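PDB 6FF6: BRIC1, which has no known natural function, having been designed by computation as a novel, corrugated architecture of repeated helices. Local coordinates for residues Q181-L186 with D214-Q219; D135-V140 with F162-F167; I206-E211 with R242-E247; Q128-M133 with E218-Y223. All blocks are in the same frame, centred on the assembly; numbering follows the deposited sequence.

Contact 1 of 4, residues Q181-L186 with D214-Q219; sequences QETTHL and DIMQEQ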
# COMPACT_ATOMS: atom_id res chain seq x y z
N GLN A 181 -18.25 7.52 -10.92
CA GLN A 181 -17.70 8.74 -10.37
C GLN A 181 -18.59 9.90 -10.68
O GLN A 181 -18.93 10.64 -9.77
CB GLN A 181 -16.29 8.99 -10.91
CG GLN A 181 -15.58 10.15 -10.24
CD GLN A 181 -14.32 10.54 -10.97
OE1 GLN A 181 -14.23 10.46 -12.21
NE2 GLN A 181 -13.33 11.01 -10.21
N GLU A 182 -19.00 10.04 -11.95
CA GLU A 182 -19.86 11.12 -12.39
C GLU A 182 -21.21 11.14 -11.70
O GLU A 182 -21.63 12.21 -11.25
CB GLU A 182 -20.01 11.11 -13.91
CG GLU A 182 -18.74 11.54 -14.63
CD GLU A 182 -18.10 12.80 -14.08
OE1 GLU A 182 -17.14 12.67 -13.28
OE2 GLU A 182 -18.58 13.91 -14.41
N THR A 183 -21.87 9.96 -11.57
CA THR A 183 -23.17 9.82 -10.92
C THR A 183 -23.09 10.28 -9.49
O THR A 183 -23.92 11.08 -9.07
CB THR A 183 -23.69 8.38 -11.03
OG1 THR A 183 -23.73 8.01 -12.40
CG2 THR A 183 -25.09 8.22 -10.46
N THR A 184 -22.09 9.77 -8.74
CA THR A 184 -21.84 10.13 -7.35
C THR A 184 -21.47 11.60 -7.21
O THR A 184 -21.93 12.24 -6.27
CB THR A 184 -20.77 9.25 -6.76
OG1 THR A 184 -19.67 9.17 -7.65
CG2 THR A 184 -21.25 7.87 -6.44
N HIS A 185 -20.67 12.16 -8.15
CA HIS A 185 -20.28 13.57 -8.10
C HIS A 185 -21.47 14.50 -8.19
O HIS A 185 -21.54 15.47 -7.44
CB HIS A 185 -19.26 13.94 -9.18
CG HIS A 185 -18.42 15.13 -8.82
ND1 HIS A 185 -18.55 15.79 -7.59
CD2 HIS A 185 -17.39 15.70 -9.50
CE1 HIS A 185 -17.62 16.73 -7.58
NE2 HIS A 185 -16.90 16.72 -8.71
N LEU A 186 -22.39 14.22 -9.13
CA LEU A 186 -23.59 15.03 -9.30
C LEU A 186 -24.46 15.02 -8.06
O LEU A 186 -24.98 16.07 -7.69
CB LEU A 186 -24.38 14.58 -10.52
CG LEU A 186 -23.78 14.95 -11.86
CD1 LEU A 186 -24.50 14.26 -12.97
CD2 LEU A 186 -23.82 16.45 -12.10
N ASP A 214 -29.78 3.23 -6.16
CA ASP A 214 -30.04 2.00 -6.92
C ASP A 214 -29.18 1.90 -8.19
O ASP A 214 -28.60 0.84 -8.48
CB ASP A 214 -31.55 1.86 -7.23
CG ASP A 214 -32.45 1.72 -5.99
OD1 ASP A 214 -31.94 1.36 -4.91
OD2 ASP A 214 -33.67 1.96 -6.12
N ILE A 215 -29.09 3.04 -8.93
CA ILE A 215 -28.30 3.15 -10.15
C ILE A 215 -26.81 2.95 -9.82
O ILE A 215 -26.11 2.24 -10.55
CB ILE A 215 -28.53 4.51 -10.88
CG1 ILE A 215 -30.00 4.72 -11.35
CG2 ILE A 215 -27.54 4.72 -12.03
CD1 ILE A 215 -30.61 3.70 -12.30
N MET A 216 -26.33 3.59 -8.74
CA MET A 216 -24.94 3.49 -8.29
C MET A 216 -24.57 2.05 -7.91
O MET A 216 -23.46 1.61 -8.21
CB MET A 216 -24.65 4.46 -7.15
CG MET A 216 -24.71 5.92 -7.57
SD MET A 216 -24.42 7.17 -6.27
CE MET A 216 -25.35 6.59 -4.99
N GLN A 217 -25.52 1.30 -7.32
CA GLN A 217 -25.36 -0.11 -6.97
C GLN A 217 -25.22 -0.96 -8.24
O GLN A 217 -24.36 -1.83 -8.31
CB GLN A 217 -26.55 -0.61 -6.15
CG GLN A 217 -26.33 -2.01 -5.57
CD GLN A 217 -25.14 -2.10 -4.61
OE1 GLN A 217 -25.11 -1.43 -3.58
NE2 GLN A 217 -24.16 -2.93 -4.94
N GLU A 218 -26.06 -0.69 -9.25
CA GLU A 218 -26.00 -1.37 -10.56
C GLU A 218 -24.68 -1.06 -11.25
O GLU A 218 -24.09 -1.95 -11.88
CB GLU A 218 -27.16 -0.95 -11.45
CG GLU A 218 -28.54 -1.39 -10.98
CD GLU A 218 -29.70 -0.85 -11.80
OE1 GLU A 218 -29.46 -0.05 -12.74
OE2 GLU A 218 -30.86 -1.22 -11.49
N GLN A 219 -24.20 0.22 -11.13
CA GLN A 219 -22.92 0.66 -11.71
C GLN A 219 -21.81 -0.10 -11.02
O GLN A 219 -20.99 -0.70 -11.70
CB GLN A 219 -22.72 2.18 -11.59
CG GLN A 219 -23.56 3.01 -12.56
CD GLN A 219 -23.59 4.46 -12.18
OE1 GLN A 219 -23.04 4.88 -11.17
NE2 GLN A 219 -24.27 5.27 -12.95

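Contact 2 of 4, residues D135-V140 with F162-F167; sequences DVMLKV and FRAAHF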
# COMPACT_ATOMS: atom_id res chain seq x y z
N ASP A 135 -20.48 -1.29 -1.19
CA ASP A 135 -21.75 -1.98 -0.94
C ASP A 135 -22.35 -1.49 0.40
O ASP A 135 -23.53 -1.12 0.46
CB ASP A 135 -21.53 -3.50 -0.81
CG ASP A 135 -21.41 -4.27 -2.09
OD1 ASP A 135 -21.91 -3.79 -3.11
OD2 ASP A 135 -20.82 -5.38 -2.06
N VAL A 136 -21.51 -1.47 1.47
CA VAL A 136 -21.90 -1.05 2.82
C VAL A 136 -22.25 0.44 2.89
O VAL A 136 -23.28 0.81 3.47
CB VAL A 136 -20.86 -1.47 3.88
CG1 VAL A 136 -21.28 -0.99 5.26
CG2 VAL A 136 -20.68 -2.99 3.88
N MET A 137 -21.41 1.30 2.29
CA MET A 137 -21.65 2.75 2.24
C MET A 137 -22.97 3.14 1.55
O MET A 137 -23.61 4.12 1.95
CB MET A 137 -20.47 3.48 1.61
CG MET A 137 -19.33 3.62 2.59
SD MET A 137 -18.18 4.90 2.06
CE MET A 137 -17.28 5.25 3.64
N LEU A 138 -23.41 2.35 0.57
CA LEU A 138 -24.65 2.60 -0.15
C LEU A 138 -25.84 2.29 0.74
O LEU A 138 -26.83 3.04 0.74
CB LEU A 138 -24.70 1.80 -1.47
CG LEU A 138 -23.71 2.29 -2.55
CD1 LEU A 138 -23.60 1.30 -3.68
CD2 LEU A 138 -24.10 3.66 -3.06
N LYS A 139 -25.69 1.25 1.58
CA LYS A 139 -26.71 0.85 2.56
C LYS A 139 -26.87 1.94 3.60
O LYS A 139 -28.00 2.31 3.94
CB LYS A 139 -26.36 -0.49 3.23
CG LYS A 139 -26.71 -1.71 2.38
CD LYS A 139 -26.52 -3.00 3.17
CE LYS A 139 -26.80 -4.23 2.33
NZ LYS A 139 -26.75 -5.47 3.15
N VAL A 140 -25.74 2.48 4.08
CA VAL A 140 -25.75 3.56 5.06
C VAL A 140 -26.47 4.80 4.48
O VAL A 140 -27.38 5.35 5.13
CB VAL A 140 -24.34 3.87 5.61
CG1 VAL A 140 -24.35 5.08 6.54
CG2 VAL A 140 -23.76 2.65 6.33
N PHE A 162 -23.19 12.93 2.47
CA PHE A 162 -22.22 13.66 1.66
C PHE A 162 -20.87 12.97 1.63
O PHE A 162 -20.33 12.76 0.55
CB PHE A 162 -22.06 15.11 2.14
CG PHE A 162 -20.92 15.87 1.49
CD1 PHE A 162 -21.10 16.49 0.25
CD2 PHE A 162 -19.68 15.97 2.11
CE1 PHE A 162 -20.05 17.19 -0.35
CE2 PHE A 162 -18.63 16.67 1.50
CZ PHE A 162 -18.82 17.28 0.28
N ARG A 163 -20.31 12.67 2.81
CA ARG A 163 -19.00 12.04 2.92
C ARG A 163 -18.97 10.64 2.33
O ARG A 163 -17.98 10.31 1.68
CB ARG A 163 -18.48 12.07 4.37
CG ARG A 163 -18.21 13.47 4.95
CD ARG A 163 -17.18 14.28 4.19
NE ARG A 163 -15.81 13.85 4.45
CZ ARG A 163 -14.73 14.60 4.23
NH1 ARG A 163 -14.86 15.83 3.76
NH2 ARG A 163 -13.52 14.13 4.50
N ALA A 164 -20.05 9.85 2.52
CA ALA A 164 -20.16 8.50 1.94
C ALA A 164 -20.12 8.61 0.39
O ALA A 164 -19.38 7.88 -0.27
CB ALA A 164 -21.43 7.81 2.40
N ALA A 165 -20.84 9.59 -0.17
CA ALA A 165 -20.82 9.84 -1.60
C ALA A 165 -19.42 10.30 -2.03
O ALA A 165 -18.92 9.83 -3.05
CB ALA A 165 -21.85 10.90 -1.97
N HIS A 166 -18.79 11.19 -1.22
CA HIS A 166 -17.45 11.70 -1.47
C HIS A 166 -16.43 10.56 -1.55
O HIS A 166 -15.57 10.58 -2.43
CB HIS A 166 -17.04 12.72 -0.40
CG HIS A 166 -15.66 13.28 -0.60
ND1 HIS A 166 -15.39 14.21 -1.59
CD2 HIS A 166 -14.52 13.02 0.08
CE1 HIS A 166 -14.11 14.49 -1.49
NE2 HIS A 166 -13.53 13.80 -0.50
N PHE A 167 -16.54 9.57 -0.64
CA PHE A 167 -15.64 8.41 -0.65
C PHE A 167 -15.80 7.61 -1.95
O PHE A 167 -14.80 7.31 -2.61
CB PHE A 167 -15.87 7.50 0.56
CG PHE A 167 -15.11 6.18 0.48
CD1 PHE A 167 -13.74 6.13 0.74
CD2 PHE A 167 -15.76 5.01 0.11
CE1 PHE A 167 -13.04 4.93 0.65
CE2 PHE A 167 -15.06 3.80 0.03
CZ PHE A 167 -13.71 3.77 0.31

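Contact 3 of 4, residues I206-E211 with R242-E247; sequences INLFLE and RQLALE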
# COMPACT_ATOMS: atom_id res chain seq x y z
N ILE A 206 -35.64 13.33 -2.32
CA ILE A 206 -35.16 12.17 -1.57
C ILE A 206 -35.31 10.88 -2.37
O ILE A 206 -34.38 10.06 -2.42
CB ILE A 206 -35.80 12.11 -0.16
CG1 ILE A 206 -35.30 13.29 0.71
CG2 ILE A 206 -35.53 10.76 0.54
CD1 ILE A 206 -36.18 13.63 1.86
N ASN A 207 -36.46 10.70 -3.04
CA ASN A 207 -36.72 9.53 -3.89
C ASN A 207 -35.81 9.51 -5.11
O ASN A 207 -35.55 8.43 -5.65
CB ASN A 207 -38.18 9.47 -4.30
CG ASN A 207 -39.08 9.02 -3.19
OD1 ASN A 207 -38.63 8.40 -2.21
ND2 ASN A 207 -40.37 9.32 -3.33
N LEU A 208 -35.36 10.70 -5.57
CA LEU A 208 -34.44 10.76 -6.69
C LEU A 208 -33.07 10.29 -6.21
O LEU A 208 -32.38 9.58 -6.94
CB LEU A 208 -34.37 12.16 -7.32
CG LEU A 208 -33.56 12.23 -8.64
CD1 LEU A 208 -34.08 11.23 -9.70
CD2 LEU A 208 -33.54 13.62 -9.20
N PHE A 209 -32.72 10.66 -4.97
CA PHE A 209 -31.49 10.27 -4.27
C PHE A 209 -31.48 8.75 -4.03
O PHE A 209 -30.44 8.12 -4.24
CB PHE A 209 -31.32 11.06 -2.98
CG PHE A 209 -30.85 12.50 -3.13
CD1 PHE A 209 -30.14 12.91 -4.26
CD2 PHE A 209 -31.06 13.42 -2.11
CE1 PHE A 209 -29.68 14.23 -4.38
CE2 PHE A 209 -30.59 14.74 -2.23
CZ PHE A 209 -29.90 15.14 -3.36
N LEU A 210 -32.63 8.17 -3.66
CA LEU A 210 -32.79 6.72 -3.47
C LEU A 210 -32.64 6.00 -4.82
O LEU A 210 -32.03 4.93 -4.89
CB LEU A 210 -34.16 6.42 -2.82
CG LEU A 210 -34.70 4.96 -2.79
CD1 LEU A 210 -34.21 4.18 -1.58
CD2 LEU A 210 -36.24 4.95 -2.79
N GLU A 211 -33.18 6.60 -5.89
CA GLU A 211 -33.13 6.07 -7.24
C GLU A 211 -31.69 6.09 -7.73
O GLU A 211 -31.22 5.09 -8.28
CB GLU A 211 -34.04 6.89 -8.14
CG GLU A 211 -34.61 6.12 -9.32
CD GLU A 211 -35.60 6.94 -10.13
OE1 GLU A 211 -35.33 8.14 -10.37
OE2 GLU A 211 -36.64 6.37 -10.54
N ARG A 242 -29.10 16.88 -12.68
CA ARG A 242 -28.86 18.25 -13.15
C ARG A 242 -30.15 19.08 -13.16
O ARG A 242 -30.09 20.29 -12.95
CB ARG A 242 -28.16 18.26 -14.51
CG ARG A 242 -26.72 17.83 -14.39
CD ARG A 242 -26.10 17.54 -15.73
NE ARG A 242 -25.02 16.56 -15.60
CZ ARG A 242 -24.30 16.11 -16.62
NH1 ARG A 242 -24.52 16.54 -17.85
NH2 ARG A 242 -23.34 15.21 -16.40
N GLN A 243 -31.30 18.41 -13.39
CA GLN A 243 -32.65 18.98 -13.38
C GLN A 243 -32.92 19.49 -11.96
O GLN A 243 -33.36 20.62 -11.79
CB GLN A 243 -33.66 17.87 -13.76
CG GLN A 243 -35.13 18.25 -13.74
CD GLN A 243 -35.55 19.00 -14.97
OE1 GLN A 243 -35.00 18.82 -16.06
NE2 GLN A 243 -36.53 19.86 -14.82
N LEU A 244 -32.60 18.66 -10.96
CA LEU A 244 -32.75 18.98 -9.54
C LEU A 244 -31.83 20.12 -9.11
O LEU A 244 -32.21 20.89 -8.25
CB LEU A 244 -32.43 17.75 -8.72
CG LEU A 244 -33.29 17.50 -7.51
CD1 LEU A 244 -34.72 17.15 -7.92
CD2 LEU A 244 -32.70 16.38 -6.70
N ALA A 245 -30.63 20.22 -9.71
CA ALA A 245 -29.65 21.28 -9.43
C ALA A 245 -30.18 22.64 -9.86
O ALA A 245 -29.75 23.66 -9.33
CB ALA A 245 -28.34 20.99 -10.15
N LEU A 246 -31.10 22.63 -10.83
CA LEU A 246 -31.76 23.81 -11.36
C LEU A 246 -33.03 24.07 -10.56
O LEU A 246 -33.26 25.20 -10.13
CB LEU A 246 -32.12 23.60 -12.86
CG LEU A 246 -30.97 23.45 -13.88
CD1 LEU A 246 -31.43 22.74 -15.15
CD2 LEU A 246 -30.35 24.79 -14.22
N GLU A 247 -33.85 23.01 -10.35
CA GLU A 247 -35.14 23.03 -9.64
C GLU A 247 -35.06 23.45 -8.18
O GLU A 247 -35.97 24.15 -7.71
CB GLU A 247 -35.87 21.69 -9.76
CG GLU A 247 -36.53 21.50 -11.12
CD GLU A 247 -37.27 20.20 -11.35
OE1 GLU A 247 -37.03 19.22 -10.60
OE2 GLU A 247 -38.08 20.14 -12.30

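Contact 4 of 4, residues Q128-M133 with E218-Y223; sequences QAFFDM and EQLDAY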
# COMPACT_ATOMS: atom_id res chain seq x y z
N GLN A 128 -11.71 -5.93 -4.39
CA GLN A 128 -12.66 -6.60 -3.52
C GLN A 128 -12.97 -5.83 -2.24
O GLN A 128 -14.14 -5.72 -1.88
CB GLN A 128 -12.20 -8.02 -3.24
CG GLN A 128 -13.02 -9.08 -3.99
CD GLN A 128 -13.36 -8.77 -5.44
OE1 GLN A 128 -12.48 -8.51 -6.28
NE2 GLN A 128 -14.64 -8.82 -5.77
N ALA A 129 -11.93 -5.24 -1.62
CA ALA A 129 -12.07 -4.40 -0.43
C ALA A 129 -12.92 -3.20 -0.80
O ALA A 129 -13.86 -2.90 -0.08
CB ALA A 129 -10.70 -3.97 0.07
N PHE A 130 -12.69 -2.61 -1.98
CA PHE A 130 -13.50 -1.49 -2.45
C PHE A 130 -14.93 -1.89 -2.67
O PHE A 130 -15.83 -1.20 -2.19
CB PHE A 130 -12.90 -0.86 -3.73
CG PHE A 130 -13.86 0.05 -4.47
CD1 PHE A 130 -14.27 1.26 -3.93
CD2 PHE A 130 -14.42 -0.34 -5.69
CE1 PHE A 130 -15.23 2.05 -4.58
CE2 PHE A 130 -15.38 0.44 -6.33
CZ PHE A 130 -15.76 1.65 -5.79
N PHE A 131 -15.16 -2.99 -3.42
CA PHE A 131 -16.52 -3.47 -3.74
C PHE A 131 -17.34 -3.71 -2.45
O PHE A 131 -18.42 -3.15 -2.28
CB PHE A 131 -16.48 -4.69 -4.69
CG PHE A 131 -16.09 -4.36 -6.12
CD1 PHE A 131 -16.63 -3.25 -6.77
CD2 PHE A 131 -15.20 -5.17 -6.83
CE1 PHE A 131 -16.27 -2.93 -8.10
CE2 PHE A 131 -14.83 -4.84 -8.14
CZ PHE A 131 -15.37 -3.72 -8.77
N ASP A 132 -16.77 -4.44 -1.50
CA ASP A 132 -17.34 -4.71 -0.19
C ASP A 132 -17.62 -3.39 0.58
O ASP A 132 -18.73 -3.21 1.08
CB ASP A 132 -16.38 -5.65 0.57
CG ASP A 132 -16.47 -5.69 2.09
OD1 ASP A 132 -17.59 -5.53 2.63
OD2 ASP A 132 -15.43 -5.91 2.72
N MET A 133 -16.62 -2.49 0.69
CA MET A 133 -16.77 -1.19 1.35
C MET A 133 -17.92 -0.37 0.74
O MET A 133 -18.81 0.08 1.47
CB MET A 133 -15.46 -0.39 1.30
CG MET A 133 -15.62 1.03 1.82
SD MET A 133 -14.38 1.56 3.03
CE MET A 133 -14.46 0.32 4.11
N GLU A 218 -26.06 -0.69 -9.25
CA GLU A 218 -26.00 -1.37 -10.56
C GLU A 218 -24.68 -1.06 -11.25
O GLU A 218 -24.09 -1.95 -11.88
CB GLU A 218 -27.16 -0.95 -11.45
CG GLU A 218 -28.54 -1.39 -10.98
CD GLU A 218 -29.70 -0.85 -11.80
OE1 GLU A 218 -29.46 -0.05 -12.74
OE2 GLU A 218 -30.86 -1.22 -11.49
N GLN A 219 -24.20 0.22 -11.13
CA GLN A 219 -22.92 0.66 -11.71
C GLN A 219 -21.81 -0.10 -11.02
O GLN A 219 -20.99 -0.70 -11.70
CB GLN A 219 -22.72 2.18 -11.59
CG GLN A 219 -23.56 3.01 -12.56
CD GLN A 219 -23.59 4.46 -12.18
OE1 GLN A 219 -23.04 4.88 -11.17
NE2 GLN A 219 -24.27 5.27 -12.95
N LEU A 220 -21.85 -0.17 -9.68
CA LEU A 220 -20.90 -0.94 -8.87
C LEU A 220 -20.89 -2.44 -9.26
O LEU A 220 -19.83 -2.99 -9.56
CB LEU A 220 -21.22 -0.74 -7.39
CG LEU A 220 -20.19 -1.29 -6.43
CD1 LEU A 220 -18.88 -0.47 -6.52
CD2 LEU A 220 -20.78 -1.48 -5.00
N ASP A 221 -22.08 -3.05 -9.36
CA ASP A 221 -22.29 -4.44 -9.77
C ASP A 221 -21.77 -4.75 -11.17
O ASP A 221 -21.17 -5.82 -11.38
CB ASP A 221 -23.77 -4.82 -9.64
CG ASP A 221 -24.27 -4.91 -8.19
OD1 ASP A 221 -23.43 -4.85 -7.25
OD2 ASP A 221 -25.51 -5.02 -8.00
N ALA A 222 -21.97 -3.84 -12.14
CA ALA A 222 -21.46 -4.02 -13.49
C ALA A 222 -19.94 -4.13 -13.41
O ALA A 222 -19.39 -5.13 -13.89
CB ALA A 222 -21.85 -2.85 -14.36
N TYR A 223 -19.27 -3.17 -12.74
CA TYR A 223 -17.80 -3.20 -12.57
C TYR A 223 -17.36 -4.45 -11.76
O TYR A 223 -16.30 -5.01 -12.07
CB TYR A 223 -17.27 -1.95 -11.85
CG TYR A 223 -17.61 -0.60 -12.43
CD1 TYR A 223 -17.20 -0.25 -13.71
CD2 TYR A 223 -18.21 0.38 -11.64
CE1 TYR A 223 -17.44 1.02 -14.22
CE2 TYR A 223 -18.50 1.64 -12.16
CZ TYR A 223 -18.10 1.96 -13.45
OH TYR A 223 -18.33 3.21 -13.95

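Contact 1 of 4, residues Q181-L186 with D214-Q219
T183 OG1 has two hydrogen-bond partners. It accepts a hydrogen bond from Q219 NE2 at 2.8 Å, with an N-H...O angle of 157°, and it is also hydrogen-bonded to I179 O one turn back along its own helix. The threonine oxygen lies close to the amide plane of Q219, so the NE2 group is well aligned with its acceptor. Q219 can bridge the gap because its chain runs extended beyond CG and approaches T183 from the opposite direction. A buried glutamine suits the place, since its long arm brings an N-H to an oxygen that the helix backbone already steadies.

The methyl groups serve the other half of the contact. With CG2 opposite the backbone N, T183 turns this methyl onto M216, where CG lies 3.7 Å from T183 CG2. M216 SD meets T184 CG2 at 3.3 Å, and the bend at chi3 (-44°) turns CE away from the threonine toward L138. Methionine is apt here for its flexible, apolar chain.

The two helical segments run nearly antiparallel, at 158°, with axes 10.2 Å apart. Helix 125-146 meets M216 through L138, helix 155-174 borders T184 through I168 and K169, and F234 of helix 231-247 lies against T183.

Contact 2 of 4, residues D135-V140 with F162-F167
The helical segments 135-140 and 162-167 run in roughly opposite directions and come close, with M137 CA and A164 CA 5.9 Å apart. Such nearness suits alanine, whose CB points to the partner helix without holding it off. M137 SD lies 4.4 Å from A164 CB.

M137 carries the contact. Its chain, extended beyond CG, reaches past the alanine and meets the side chain of F167 at about a right angle. The sulfur stands 4.1 Å from the centroid of the F167 ring, the line between them leaning 55° from the ring normal, so the approach is oblique. The methionine leans on the CB side of the ring: CE is 3.9 Å from both F167 CG and F167 CD2, and M137 SD is 3.1 Å from F167 CD2, a tight approach. F167 presents this part of its ring because its CG lies opposite the backbone N (chi1 171°). A polarisable thioether fits well against an aromatic ring in a buried place.

The second subunit helps to bury the pair: its L82 packs on M137, and the ring of its Y78 meets that of F167. Within the chain, D135 forms a salt bridge with K224.

A Met-aromatic contact thus joins two antiparallel helices of a four-helix bundle, the fold of Hpt domains, which this sequence resembles. H166 and K169 have the spacing of the Hpt His-x-x-Lys signature, a resemblance of sequence that by itself implies no phosphotransfer.

Contact 3 of 4, residues I206-E211 with R242-E247
L208 and L244 reach toward each other tip to tip between their helices. The single methyl L208 CD2 meets both branches of the opposing leucine, lying 3.8 Å from L244 CD2 and 3.9 Å from L244 CD1. L208 is able to do this because its CG is set opposite the backbone N (chi1 -172°), which sends the branched end outward from the helix. Two long, branched side chains suit this separation, for L208 CA and L244 CA, the nearest such pair, are 8.9 Å apart.

F209 approaches from a different angle. Its CB leaves the helix to one side, but the ring swings back until F209 CE1 is 4.4 Å from L244 CD2, an oblique and rather loose approach. The ring is shared with other helices, packing on M187 and L190 of helix 178-196 and on L145 of helix 125-146, so phenylalanine serves here as a broad filler. L208 also packs on I237 and A240, earlier in the same helix as L244.

No hydrogen bond crosses between the segments. On 242-247 itself, Q243 NE2 donates to E247 OE2 at 3.0 Å and 170°, an i to i+4 side-chain bond in which the donor stands above the carboxylate plane. Nearby, E211 is hydrogen-bonded to Y236.

The arrangement is an apolar packing, led by two leucines, of two roughly antiparallel helices, in which the C-terminal helix 231-247 lies as a fifth helix along the outside of a four-helix bundle like that of Hpt domains.

Contact 4 of 4, residues Q128-M133 with E218-Y223
F130 comes first, placing its CE2 3.6 Å from L220 CD1 in an oblique approach. Its ring also meets that of F175, and M75 of the second subunit packs against it.

F131 does more. L220 CD1 lies at the edge of this ring, in its plane, 3.6 Å from F131 CD1, while the two side chains slide past each other in opposite directions. L220 CG stands opposite the backbone N (chi1 -170°), and this setting carries CD1 to where it touches both phenylalanine rings. The far end of the F131 ring reaches the next turn, with CE1 4.0 Å from Y223 CB and CZ 3.7 Å from Y223 O, obliquely placed.

Y223 turns its ring away to stack on F177, and its hydroxyl is hydrogen-bonded to L180 N. D132 faces elsewhere and forms a salt bridge with R114 of the second subunit.

The helical segments are nearly antiparallel (157°), their axes 10.9 Å apart. No hydrogen bond links them: aromatic rings and a leucine methyl make a largely apolar join, with backbone carbonyls of L220 and Y223 beside the F131 ring, consistent with cohesion from buried hydrocarbon, while the Y223 hydroxyl and D132 carboxylate find partners outside the segments.

Overall arrangement
The four contacts tie five helices, 125-146, 155-174, 178-196, 203-224 and 231-247, into one half of the chain. Helix 203-224 takes part in contacts 1, 3 and 4, and contacts 1 and 4 share E218 and Q219. Contact 1 lies about 11 Å, centre to centre, from both contact 2 and contact 4. It meets contact 2 through a probable hydrogen bond of 3.0 Å from Q217 NE2 to D135 OD1. Contacts 2 and 4 share helix 125-146, touch where F167 packs on M133, and both border the second subunit. Contact 3, its centre about 13 Å from that of contact 1 and about 23 Å from that of contact 4, touches contact 1 where L186 packs on R242.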